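Local coordinates for protein metallo-beta-lactamase 1 (Acinetobacter baumannii, PDB 5MMD) that probably hydrolyses beta-lactam antibiotics with zinc as cofactor, opening the lactam ring to a substituted beta-amino acid and so contributing to antibiotic resistance, at residues 16-22 and 34-40; 44-50 and 71-77; 49-53 and 81-87; 57-61 and 88-92. All blocks are in the same frame, centred on the assembly; numbering follows the deposited sequence.

Interaction 1 (16-22 and 34-40)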
loop_
_atom_site.group_PDB
_atom_site.type_symbol
_atom_site.label_atom_id
_atom_site.label_comp_id
_atom_site.label_asym_id
_atom_site.label_seq_id
_atom_site.Cartn_x
_atom_site.Cartn_y
_atom_site.Cartn_z
ATOM N N GLY A 16 13.016 -9.595 -8.120
ATOM C CA GLY A 16 13.038 -8.164 -7.856
ATOM C C GLY A 16 11.793 -7.572 -7.237
ATOM O O GLY A 16 11.550 -6.373 -7.361
ATOM N N VAL A 17 11.026 -8.387 -6.522
ATOM C CA VAL A 17 9.884 -7.872 -5.812
ATOM C C VAL A 17 9.889 -8.495 -4.442
ATOM O O VAL A 17 9.860 -9.717 -4.318
ATOM C CB VAL A 17 8.574 -8.173 -6.518
ATOM C CG1 VAL A 17 7.435 -7.570 -5.732
ATOM C CG2 VAL A 17 8.608 -7.667 -7.929
ATOM N N PHE A 18 9.950 -7.635 -3.437
ATOM C CA PHE A 18 10.067 -8.045 -2.038
ATOM C C PHE A 18 8.910 -7.548 -1.200
ATOM O O PHE A 18 8.576 -6.370 -1.266
ATOM C CB PHE A 18 11.365 -7.512 -1.452
ATOM C CG PHE A 18 12.577 -7.977 -2.195
ATOM C CD1 PHE A 18 13.079 -7.214 -3.251
ATOM C CD2 PHE A 18 13.182 -9.186 -1.877
ATOM C CE1 PHE A 18 14.207 -7.643 -3.964
ATOM C CE2 PHE A 18 14.332 -9.629 -2.583
ATOM C CZ PHE A 18 14.834 -8.859 -3.628
ATOM N N LEU A 19 8.291 -8.436 -0.424
ATOM C CA LEU A 19 7.258 -8.033 0.531
ATOM C C LEU A 19 7.914 -7.653 1.851
ATOM O O LEU A 19 8.705 -8.430 2.406
ATOM C CB LEU A 19 6.271 -9.165 0.738
ATOM C CG LEU A 19 5.214 -9.054 1.834
ATOM C CD1 LEU A 19 4.049 -8.286 1.357
ATOM C CD2 LEU A 19 4.768 -10.431 2.245
ATOM N N HIS A 20 7.597 -6.471 2.377
ATOM C CA HIS A 20 8.104 -6.110 3.689
ATOM C C HIS A 20 6.912 -6.080 4.676
ATOM O O HIS A 20 5.785 -5.704 4.322
ATOM C CB HIS A 20 8.894 -4.795 3.649
ATOM C CG HIS A 20 8.091 -3.568 3.307
ATOM N ND1 HIS A 20 7.397 -2.840 4.256
ATOM C CD2 HIS A 20 7.948 -2.893 2.140
ATOM C CE1 HIS A 20 6.792 -1.824 3.676
ATOM N NE2 HIS A 20 7.151 -1.804 2.393
ATOM N N LYS A 21 7.167 -6.529 5.891
ATOM C CA LYS A 21 6.107 -6.708 6.852
ATOM C C LYS A 21 6.581 -6.119 8.130
ATOM O O LYS A 21 7.693 -6.401 8.565
ATOM C CB LYS A 21 5.767 -8.183 6.981
ATOM C CG LYS A 21 4.517 -8.471 7.780
ATOM C CD LYS A 21 4.280 -10.003 7.899
ATOM C CE LYS A 21 4.130 -10.689 6.565
ATOM N NZ LYS A 21 2.874 -10.310 5.809
ATOM N N SER A 22 5.778 -5.230 8.706
ATOM C CA SER A 22 6.155 -4.584 9.968
ATOM C C SER A 22 4.965 -4.560 10.888
ATOM O O SER A 22 3.842 -4.732 10.439
ATOM C CB SER A 22 6.672 -3.165 9.725
ATOM O OG SER A 22 5.714 -2.367 9.076
ATOM N N SER A 34 1.580 -5.136 8.925
ATOM C CA SER A 34 1.252 -4.351 7.728
ATOM C C SER A 34 2.219 -4.676 6.622
ATOM O O SER A 34 3.395 -4.806 6.904
ATOM C CB SER A 34 1.298 -2.866 8.056
ATOM O OG SER A 34 1.385 -2.067 6.874
ATOM N N ASN A 35 1.725 -4.778 5.386
ATOM C CA ASN A 35 2.542 -5.120 4.218
ATOM C C ASN A 35 2.928 -3.895 3.393
ATOM O O ASN A 35 2.181 -2.933 3.323
ATOM C CB ASN A 35 1.810 -6.066 3.269
ATOM C CG ASN A 35 1.428 -7.378 3.919
ATOM O OD1 ASN A 35 2.125 -7.894 4.782
ATOM N ND2 ASN A 35 0.295 -7.919 3.500
ATOM N N GLY A 36 4.073 -3.976 2.743
ATOM C CA GLY A 36 4.387 -3.056 1.649
ATOM C C GLY A 36 5.292 -3.814 0.685
ATOM O O GLY A 36 5.530 -5.006 0.910
ATOM N N LEU A 37 5.758 -3.170 -0.386
ATOM C CA LEU A 37 6.704 -3.831 -1.291
ATOM C C LEU A 37 7.976 -3.032 -1.462
ATOM O O LEU A 37 8.019 -1.820 -1.281
ATOM C CB LEU A 37 6.086 -4.081 -2.671
ATOM C CG LEU A 37 4.823 -4.954 -2.786
ATOM C CD1 LEU A 37 4.262 -4.996 -4.198
ATOM C CD2 LEU A 37 5.088 -6.392 -2.312
ATOM N N VAL A 38 9.017 -3.735 -1.874
ATOM C CA VAL A 38 10.162 -3.095 -2.471
ATOM C C VAL A 38 10.238 -3.679 -3.892
ATOM O O VAL A 38 10.289 -4.907 -4.095
ATOM C CB VAL A 38 11.477 -3.338 -1.680
ATOM C CG1 VAL A 38 12.644 -2.587 -2.327
ATOM C CG2 VAL A 38 11.323 -2.956 -0.251
ATOM N N VAL A 39 10.235 -2.790 -4.877
ATOM C CA VAL A 39 10.280 -3.189 -6.274
ATOM C C VAL A 39 11.561 -2.684 -6.951
ATOM O O VAL A 39 11.922 -1.512 -6.854
ATOM C CB VAL A 39 9.069 -2.651 -7.016
ATOM C CG1 VAL A 39 9.112 -3.052 -8.469
ATOM C CG2 VAL A 39 7.785 -3.084 -6.337
ATOM N N ILE A 40 12.221 -3.583 -7.657
ATOM C CA ILE A 40 13.471 -3.285 -8.326
ATOM C C ILE A 40 13.354 -3.262 -9.833
ATOM O O ILE A 40 12.795 -4.175 -10.437
ATOM C CB ILE A 40 14.538 -4.319 -7.994
ATOM C CG1 ILE A 40 14.531 -4.673 -6.523
ATOM C CG2 ILE A 40 15.934 -3.848 -8.502
ATOM C CD1 ILE A 40 14.826 -3.579 -5.629
HETATM O O HOH W 1 10.507 -5.907 -10.147
HETATM O O HOH W 2 5.587 -3.029 6.327
#
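The imidazole of H20 lies over the backbone of G36, whose CA sits 3.5 Å from the ring centroid of H20 in a CH-pi contact displaced toward the rim; the carbonyl oxygen of L37 lies at the ring edge. H20 can fold back in this way because its CG stands between the backbone N and the carbonyl carbon (chi1 66°), and because G36 has no side chain to block the ring. The ring of F18 is met at its edge instead: CG1 of I40 approaches CE1 of F18 to 3.9 Å, close to the ring plane, and W63 adds an edge-to-face contact from helix 54-66. Both rings belong to an antiparallel beta hairpin, strands 17-26 and 32-41, within the larger sheet of the metallo-beta-lactamase fold. F18-V38, H20-G36 and S22-S34 are its hydrogen-bonded pairs here. F18, H20, V38 and S34 share a sheet face, on which L60 of helix 54-66 packs against H20 and V38. On the other face CD2 of L37 is 4.3 Å from both CG1 of V17 and CD1 of L19. Farther along that face K21 and N35 run side by side, and K21 NZ donates to N35 OD1 at 2.7 Å, reached through bends at chi3 and chi4 of the lysine. N35 ND2 is held by the carbonyls of P199 and G202. A water joins H20 ND1, S22 OG and the carbonyl of S34; the same serine hydroxyl of S22 also bonds the backbone N of W52, while S34 OG turns to K83 beside the zinc site.

Interaction 2 (44-50 and 71-77)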
loop_
_atom_site.group_PDB
_atom_site.type_symbol
_atom_site.label_atom_id
_atom_site.label_comp_id
_atom_site.label_asym_id
_atom_site.label_seq_id
_atom_site.Cartn_x
_atom_site.Cartn_y
_atom_site.Cartn_z
ATOM N N LYS A 44 17.554 0.002 -9.378
ATOM C CA LYS A 44 16.868 0.993 -8.540
ATOM C C LYS A 44 15.720 0.374 -7.766
ATOM O O LYS A 44 14.926 -0.371 -8.332
ATOM C CB LYS A 44 16.337 2.141 -9.383
ATOM C CG LYS A 44 17.413 2.740 -10.313
ATOM C CD LYS A 44 16.835 3.654 -11.386
ATOM C CE LYS A 44 17.925 4.202 -12.316
ATOM N NZ LYS A 44 18.524 3.226 -13.300
ATOM N N ALA A 45 15.596 0.758 -6.497
ATOM C CA ALA A 45 14.543 0.235 -5.605
ATOM C C ALA A 45 13.470 1.273 -5.295
ATOM O O ALA A 45 13.792 2.429 -4.958
ATOM C CB ALA A 45 15.135 -0.251 -4.313
ATOM N N PHE A 46 12.211 0.880 -5.427
ATOM C CA PHE A 46 11.124 1.794 -5.092
ATOM C C PHE A 46 10.324 1.167 -3.965
ATOM O O PHE A 46 9.982 -0.019 -4.036
ATOM C CB PHE A 46 10.235 2.074 -6.296
ATOM C CG PHE A 46 9.570 3.418 -6.221
ATOM C CD1 PHE A 46 8.433 3.585 -5.494
ATOM C CD2 PHE A 46 10.125 4.514 -6.845
ATOM C CE1 PHE A 46 7.812 4.848 -5.402
ATOM C CE2 PHE A 46 9.514 5.769 -6.761
ATOM C CZ PHE A 46 8.365 5.913 -6.016
ATOM N N ILE A 47 10.087 1.929 -2.903
ATOM C CA ILE A 47 9.254 1.449 -1.785
ATOM C C ILE A 47 7.785 1.763 -1.992
ATOM O O ILE A 47 7.408 2.928 -2.211
ATOM C CB ILE A 47 9.680 2.062 -0.482
ATOM C CG1 ILE A 47 11.089 1.651 -0.168
ATOM C CG2 ILE A 47 8.771 1.595 0.668
ATOM C CD1 ILE A 47 11.783 2.558 0.820
ATOM N N ILE A 48 6.962 0.727 -1.968
ATOM C CA ILE A 48 5.505 0.882 -1.944
ATOM C C ILE A 48 4.994 0.671 -0.502
ATOM O O ILE A 48 4.916 -0.457 -0.011
ATOM C CB ILE A 48 4.799 -0.081 -2.894
ATOM C CG1 ILE A 48 5.315 0.109 -4.329
ATOM C CG2 ILE A 48 3.277 0.116 -2.803
ATOM C CD1 ILE A 48 4.690 -0.897 -5.364
ATOM N N ASP A 49 4.673 1.811 0.106
ATOM C CA ASP A 49 4.224 2.005 1.508
ATOM C C ASP A 49 5.369 1.840 2.484
ATOM O O ASP A 49 6.177 0.914 2.365
ATOM C CB ASP A 49 3.057 1.082 1.838
ATOM C CG ASP A 49 1.772 1.606 1.265
ATOM O OD1 ASP A 49 1.780 2.793 0.909
ATOM O OD2 ASP A 49 0.791 0.859 1.128
ATOM N N THR A 50 5.498 2.799 3.406
ATOM C CA THR A 50 6.525 2.676 4.402
ATOM C C THR A 50 6.126 1.611 5.421
ATOM O O THR A 50 4.970 1.234 5.528
ATOM C CB THR A 50 6.794 3.993 5.167
ATOM O OG1 THR A 50 5.733 4.210 6.124
ATOM C CG2 THR A 50 6.896 5.191 4.231
ATOM N N LEU A 71 18.349 3.509 -3.921
ATOM C CA LEU A 71 16.974 3.827 -3.488
ATOM C C LEU A 71 16.460 5.011 -4.265
ATOM O O LEU A 71 17.069 6.056 -4.244
ATOM C CB LEU A 71 16.918 4.109 -1.995
ATOM C CG LEU A 71 15.541 4.419 -1.419
ATOM C CD1 LEU A 71 14.452 3.416 -1.864
ATOM C CD2 LEU A 71 15.671 4.411 0.092
ATOM N N ALA A 72 15.326 4.836 -4.926
ATOM C CA ALA A 72 14.766 5.846 -5.809
ATOM C C ALA A 72 13.672 6.697 -5.140
ATOM O O ALA A 72 13.502 7.866 -5.465
ATOM C CB ALA A 72 14.213 5.183 -7.037
ATOM N N GLY A 73 12.951 6.118 -4.191
ATOM C CA GLY A 73 11.829 6.805 -3.564
ATOM C C GLY A 73 10.786 5.893 -2.925
ATOM O O GLY A 73 10.894 4.668 -2.937
ATOM N N SER A 74 9.752 6.512 -2.383
ATOM C CA SER A 74 8.638 5.767 -1.796
ATOM C C SER A 74 7.320 6.394 -2.221
ATOM O O SER A 74 7.238 7.614 -2.442
ATOM C CB SER A 74 8.743 5.737 -0.266
ATOM O OG SER A 74 8.432 7.007 0.262
ATOM N N ILE A 75 6.301 5.557 -2.358
ATOM C CA ILE A 75 4.945 6.013 -2.502
ATOM C C ILE A 75 4.085 5.467 -1.331
ATOM O O ILE A 75 4.235 4.303 -0.937
ATOM C CB ILE A 75 4.345 5.598 -3.862
ATOM C CG1 ILE A 75 2.880 6.051 -3.905
ATOM C CG2 ILE A 75 4.486 4.116 -4.080
ATOM C CD1 ILE A 75 2.414 6.464 -5.199
ATOM N N SER A 76 3.206 6.310 -0.772
ATOM C CA SER A 76 2.268 5.844 0.266
ATOM C C SER A 76 0.854 5.825 -0.314
ATOM O O SER A 76 0.439 6.775 -0.971
ATOM C CB SER A 76 2.326 6.697 1.522
ATOM O OG SER A 76 3.598 6.647 2.106
ATOM N N THR A 77 0.132 4.728 -0.088
ATOM C CA THR A 77 -1.092 4.477 -0.846
ATOM C C THR A 77 -2.357 4.930 -0.121
ATOM O O THR A 77 -3.437 4.936 -0.711
ATOM C CB THR A 77 -1.207 2.969 -1.226
ATOM O OG1 THR A 77 -1.279 2.156 -0.041
ATOM C CG2 THR A 77 -0.006 2.545 -2.026
#
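The carboxylate of D49 grips T77 twice: OD1 accepts from the backbone N of T77 at 2.7 Å and OD2 from OG1 of the same residue at 2.7 Å, each through its syn lone pair. The two side chains cross at about a right angle. T77 OG1, lying between its backbone N and carbonyl carbon (chi1 62°), is thereby directed at the acid. Farther back along the strands the F46 ring covers the backbone of 73-74, with the oxygen of G73 3.6 Å above its plane and over its centre; CG2 of I75 touches CE1 of F46 at 3.7 Å. That same G73 oxygen also accepts from the N of I47. On the opposite face of the sheet, CD1 of L71 meets CD1 of I47 obliquely at 3.9 Å, and CB of I47 packs on CB of S74.

These side chains are set by a parallel strand ladder in which I75 N donates to I47 O and D49 N to I75 O, the latter at 2.7 Å. Farther out, Y156 gives D49 OD2 a second hydrogen bond, and L131 lies against F46 and I48. With helix 54-66 between them, strands 44-48 and 70-75 form a beta-alpha-beta crossover, and T77, just past strand 70-75, directly precedes H78, the first histidine of the zinc site, as in the alpha-beta/beta-alpha sandwich of metallo-beta-lactamases.

Interaction 3 (49-53 and 81-87); sequences DTPWS and EDKTAGI. With ZN (zinc ion), chain C.
E81 faces W52 at the start of 81-87, its CG 4.1 Å from CD1 of the indole; a water held by the carbonyl of W52 makes a weak bond to OE1 of E81. D82 follows, set against one face of the indole: its CA lies 3.5 Å from the centroid of the five-membered ring of W52, almost on the normal, and its CB is 3.4 Å from CE2 of W52. With CG between the backbone N and the carbonyl carbon (chi1 54°), the carboxylate turns to the zinc ion, which OD2 of D82 binds at 2.0 Å; C159 and H201 complete the protein ligands. K83 passes its methylenes obliquely across the D49 carboxylate, CD 3.2 Å from OD2 of D49, while its NZ goes to S34, N35 and G200. The carbonyl of K83 accepts from the N of T50. A85 presses its CB on the carbonyl carbon of W52. G86 N then donates to OG1 of T50 at 3.0 Å, and that hydroxyl donates to the O of P51. The 49-53 loop runs from strand 44-48 to helix 54-66, with P51 packed on that helix and W52 against strands 17-26 and 32-41.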
loop_
_atom_site.group_PDB
_atom_site.type_symbol
_atom_site.label_atom_id
_atom_site.label_comp_id
_atom_site.label_asym_id
_atom_site.label_seq_id
_atom_site.Cartn_x
_atom_site.Cartn_y
_atom_site.Cartn_z
ATOM N N ASP A 49 4.673 1.811 0.106
ATOM C CA ASP A 49 4.224 2.005 1.508
ATOM C C ASP A 49 5.369 1.840 2.484
ATOM O O ASP A 49 6.177 0.914 2.365
ATOM C CB ASP A 49 3.057 1.082 1.838
ATOM C CG ASP A 49 1.772 1.606 1.265
ATOM O OD1 ASP A 49 1.780 2.793 0.909
ATOM O OD2 ASP A 49 0.791 0.859 1.128
ATOM N N THR A 50 5.498 2.799 3.406
ATOM C CA THR A 50 6.525 2.676 4.402
ATOM C C THR A 50 6.126 1.611 5.421
ATOM O O THR A 50 4.970 1.234 5.528
ATOM C CB THR A 50 6.794 3.993 5.167
ATOM O OG1 THR A 50 5.733 4.210 6.124
ATOM C CG2 THR A 50 6.896 5.191 4.231
ATOM N N PRO A 51 7.106 1.105 6.146
ATOM C CA PRO A 51 6.807 0.298 7.337
ATOM C C PRO A 51 6.070 1.145 8.391
ATOM O O PRO A 51 5.983 2.363 8.258
ATOM C CB PRO A 51 8.200 -0.140 7.807
ATOM C CG PRO A 51 8.982 -0.279 6.540
ATOM C CD PRO A 51 8.502 0.945 5.717
ATOM N N TRP A 52 5.559 0.493 9.426
ATOM C CA TRP A 52 4.762 1.113 10.463
ATOM C C TRP A 52 5.555 1.881 11.502
ATOM O O TRP A 52 4.992 2.261 12.520
ATOM C CB TRP A 52 3.959 0.040 11.204
ATOM C CG TRP A 52 2.589 0.411 11.639
ATOM C CD1 TRP A 52 2.130 1.633 12.034
ATOM C CD2 TRP A 52 1.478 -0.484 11.739
ATOM N NE1 TRP A 52 0.798 1.554 12.385
ATOM C CE2 TRP A 52 0.368 0.266 12.194
ATOM C CE3 TRP A 52 1.319 -1.851 11.492
ATOM C CZ2 TRP A 52 -0.894 -0.311 12.419
ATOM C CZ3 TRP A 52 0.075 -2.420 11.681
ATOM C CH2 TRP A 52 -1.031 -1.643 12.139
ATOM N N SER A 53 6.843 2.106 11.286
ATOM C CA SER A 53 7.655 2.848 12.262
ATOM C C SER A 53 8.894 3.453 11.619
ATOM O O SER A 53 9.366 2.976 10.565
ATOM C CB SER A 53 8.073 1.949 13.436
ATOM O OG SER A 53 9.102 1.019 13.077
ATOM N N GLU A 81 -1.227 5.637 9.311
ATOM C CA GLU A 81 0.104 5.491 9.873
ATOM C C GLU A 81 0.814 4.190 9.466
ATOM O O GLU A 81 2.037 4.174 9.387
ATOM C CB GLU A 81 0.015 5.566 11.383
ATOM C CG GLU A 81 1.327 5.696 12.112
ATOM C CD GLU A 81 2.019 7.030 11.931
ATOM O OE1 GLU A 81 3.130 7.153 12.474
ATOM O OE2 GLU A 81 1.464 7.970 11.318
ATOM N N ASP A 82 0.061 3.125 9.184
ATOM C CA ASP A 82 0.711 1.869 8.811
ATOM C C ASP A 82 1.426 1.987 7.445
ATOM O O ASP A 82 2.287 1.183 7.168
ATOM C CB ASP A 82 -0.259 0.647 8.826
ATOM C CG ASP A 82 -1.520 0.826 7.996
ATOM O OD1 ASP A 82 -2.009 1.975 7.916
ATOM O OD2 ASP A 82 -2.080 -0.216 7.505
ATOM N N LYS A 83 1.118 2.990 6.641
ATOM C CA LYS A 83 1.722 3.129 5.291
ATOM C C LYS A 83 2.544 4.413 5.104
ATOM O O LYS A 83 3.249 4.575 4.083
ATOM C CB LYS A 83 0.617 3.086 4.237
ATOM C CG LYS A 83 -0.319 1.909 4.284
ATOM C CD LYS A 83 0.388 0.539 4.318
ATOM C CE LYS A 83 -0.651 -0.590 4.335
ATOM N NZ LYS A 83 -0.011 -1.872 4.587
ATOM N N THR A 84 2.462 5.313 6.091
ATOM C CA THR A 84 3.100 6.618 6.053
ATOM C C THR A 84 4.035 6.882 7.224
ATOM O O THR A 84 4.582 7.967 7.317
ATOM C CB THR A 84 2.075 7.768 6.083
ATOM O OG1 THR A 84 1.311 7.691 7.303
ATOM C CG2 THR A 84 1.151 7.721 4.841
ATOM N N ALA A 85 4.212 5.933 8.141
ATOM C CA ALA A 85 4.964 6.260 9.358
ATOM C C ALA A 85 6.365 6.728 9.038
ATOM O O ALA A 85 6.944 7.507 9.791
ATOM C CB ALA A 85 5.029 5.061 10.355
ATOM N N GLY A 86 6.936 6.232 7.951
ATOM C CA GLY A 86 8.316 6.529 7.661
ATOM C C GLY A 86 8.550 7.739 6.782
ATOM O O GLY A 86 9.707 8.061 6.490
ATOM N N ILE A 87 7.481 8.401 6.352
ATOM C CA ILE A 87 7.634 9.549 5.456
ATOM C C ILE A 87 8.543 10.641 6.018
ATOM O O ILE A 87 9.410 11.132 5.296
ATOM C CB ILE A 87 6.311 10.171 5.084
ATOM C CG1 ILE A 87 5.578 9.215 4.152
ATOM C CG2 ILE A 87 6.584 11.555 4.401
ATOM C CD1 ILE A 87 4.255 9.632 3.701
HETATM ZN ZN ZN C . -3.893 -0.615 6.767
HETATM O O HOH W 3 4.363 4.400 14.125
HETATM O O HOH W 4 -4.895 1.044 7.484
#

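Interaction 4 (57-61 and 88-92); sequences TEKLV and KWLNG
The indole of W89 carries most of the contact, with E58 over one face and V61 at its edge. CB of E58 is 3.8 Å from CZ2 of the indole and offset toward the rim. CA of E58 adds a CH-pi contact, 4.0 Å from the centroid of the six-membered ring of W89. The bend at chi2 of E58 carries its carboxylate away from the indole, so the aliphatic part of the glutamate does the touching, and the carboxylate plane stands 77° from that of the ring.

V61 comes from the direction opposite to W89 and brings CG1 to the edge of the indole, in its plane, while CG2 touches CZ3 of W89 at 3.6 Å. The methyl CG2 of T57 also meets the ring, 3.8 Å from CE3 of W89. W89 reaches this far because its CG is anti to the backbone N (chi1 -178°), which extends the ring toward the other helix.

Purely aliphatic packing completes the interface. CG2 of T57 sits 3.8 Å from CG of L90, and CG2 of V61 is 3.9 Å from CD2 of L90. No hydrogen bond spans the two segments; OG1 of T57 is instead bonded to the carbonyl of S53, within its own helix end.

The two helical segments, their axes 10.6 Å apart and inclined at 50°, both flank strand 70-75: V61 packs on L71 and L90 on S74, while T57 also touches P51 in the loop leading into helix 54-66.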
loop_
_atom_site.group_PDB
_atom_site.type_symbol
_atom_site.label_atom_id
_atom_site.label_comp_id
_atom_site.label_asym_id
_atom_site.label_seq_id
_atom_site.Cartn_x
_atom_site.Cartn_y
_atom_site.Cartn_z
ATOM N N THR A 57 11.491 1.685 9.077
ATOM C CA THR A 57 11.722 2.341 7.795
ATOM C C THR A 57 13.234 2.446 7.608
ATOM O O THR A 57 13.746 2.053 6.571
ATOM C CB THR A 57 11.050 3.729 7.681
ATOM O OG1 THR A 57 9.630 3.566 7.731
ATOM C CG2 THR A 57 11.427 4.413 6.334
ATOM N N GLU A 58 13.961 2.904 8.630
ATOM C CA GLU A 58 15.427 2.894 8.545
ATOM C C GLU A 58 15.958 1.490 8.281
ATOM O O GLU A 58 16.893 1.330 7.478
ATOM C CB GLU A 58 16.109 3.447 9.809
ATOM C CG GLU A 58 17.651 3.357 9.698
ATOM C CD GLU A 58 18.259 2.050 10.260
ATOM O OE1 GLU A 58 17.568 1.357 11.045
ATOM O OE2 GLU A 58 19.426 1.686 9.915
ATOM N N LYS A 59 15.390 0.472 8.936
ATOM C CA LYS A 59 15.868 -0.891 8.726
ATOM C C LYS A 59 15.673 -1.341 7.288
ATOM O O LYS A 59 16.495 -2.114 6.761
ATOM C CB LYS A 59 15.162 -1.893 9.666
ATOM C CG LYS A 59 15.547 -1.750 11.107
ATOM C CD LYS A 59 14.770 -2.760 11.983
ATOM C CE LYS A 59 15.335 -2.845 13.386
ATOM N NZ LYS A 59 15.105 -1.609 14.178
ATOM N N LEU A 60 14.588 -0.888 6.671
ATOM C CA LEU A 60 14.250 -1.286 5.314
ATOM C C LEU A 60 15.223 -0.638 4.347
ATOM O O LEU A 60 15.757 -1.288 3.449
ATOM C CB LEU A 60 12.804 -0.912 4.987
ATOM C CG LEU A 60 12.311 -1.309 3.586
ATOM C CD1 LEU A 60 12.249 -2.814 3.352
ATOM C CD2 LEU A 60 10.941 -0.606 3.298
ATOM N N VAL A 61 15.496 0.628 4.585
ATOM C CA VAL A 61 16.388 1.396 3.739
ATOM C C VAL A 61 17.786 0.838 3.854
ATOM O O VAL A 61 18.488 0.725 2.850
ATOM C CB VAL A 61 16.358 2.902 4.099
ATOM C CG1 VAL A 61 17.474 3.640 3.416
ATOM C CG2 VAL A 61 15.030 3.458 3.669
ATOM N N LYS A 88 8.388 10.986 7.296
ATOM C CA LYS A 88 9.236 11.984 7.916
ATOM C C LYS A 88 10.703 11.590 7.884
ATOM O O LYS A 88 11.565 12.411 7.532
ATOM C CB LYS A 88 8.823 12.258 9.369
ATOM C CG LYS A 88 9.745 13.276 10.062
ATOM C CD LYS A 88 9.438 13.478 11.531
ATOM C CE LYS A 88 8.387 14.550 11.746
ATOM N NZ LYS A 88 8.211 14.844 13.199
ATOM N N TRP A 89 10.997 10.343 8.249
ATOM C CA TRP A 89 12.379 9.904 8.276
ATOM C C TRP A 89 12.954 9.952 6.847
ATOM O O TRP A 89 14.068 10.410 6.643
ATOM C CB TRP A 89 12.505 8.507 8.885
ATOM C CG TRP A 89 13.921 8.053 8.969
ATOM C CD1 TRP A 89 14.813 8.270 9.990
ATOM C CD2 TRP A 89 14.623 7.334 7.968
ATOM N NE1 TRP A 89 16.031 7.707 9.676
ATOM C CE2 TRP A 89 15.938 7.126 8.440
ATOM C CE3 TRP A 89 14.280 6.865 6.716
ATOM C CZ2 TRP A 89 16.903 6.462 7.695
ATOM C CZ3 TRP A 89 15.251 6.189 5.968
ATOM C CH2 TRP A 89 16.545 6.009 6.467
ATOM N N LEU A 90 12.165 9.549 5.866
ATOM C CA LEU A 90 12.640 9.476 4.492
ATOM C C LEU A 90 12.886 10.891 3.956
ATOM O O LEU A 90 13.892 11.152 3.290
ATOM C CB LEU A 90 11.626 8.752 3.629
ATOM C CG LEU A 90 11.421 7.246 3.810
ATOM C CD1 LEU A 90 10.178 6.801 3.032
ATOM C CD2 LEU A 90 12.649 6.499 3.360
ATOM N N ASN A 91 11.952 11.786 4.260
ATOM C CA ASN A 91 12.078 13.189 3.928
ATOM C C ASN A 91 13.375 13.755 4.462
ATOM O O ASN A 91 14.085 14.494 3.781
ATOM C CB ASN A 91 10.912 13.972 4.499
ATOM C CG ASN A 91 9.668 13.844 3.670
ATOM O OD1 ASN A 91 9.679 13.247 2.591
ATOM N ND2 ASN A 91 8.577 14.393 4.168
ATOM N N GLY A 92 13.661 13.416 5.715
ATOM C CA GLY A 92 14.885 13.841 6.359
ATOM C C GLY A 92 16.152 13.381 5.666
ATOM O O GLY A 92 17.191 14.021 5.800
#

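Interactions 1 and 2 are buried pairings of neighbouring strands in one sheet, linked where strands 32-41 and 44-48 bond backbone to backbone, but the first is an antiparallel hairpin and the second a parallel pair. Interaction 3 shares D49 and T50 with interaction 2 and exchanges ladder bonds for loop contacts, polar bonds and a zinc ligand; its K83 also ties it to S34 and N35 of interaction 1. Interaction 4, farther out, its centre about 16 Å from the chain centre but still largely buried, with E58 and W89 partly exposed, is helix packing without hydrogen bonds between its segments. Helix 54-66 belongs to it and also connects the strands of interaction 2.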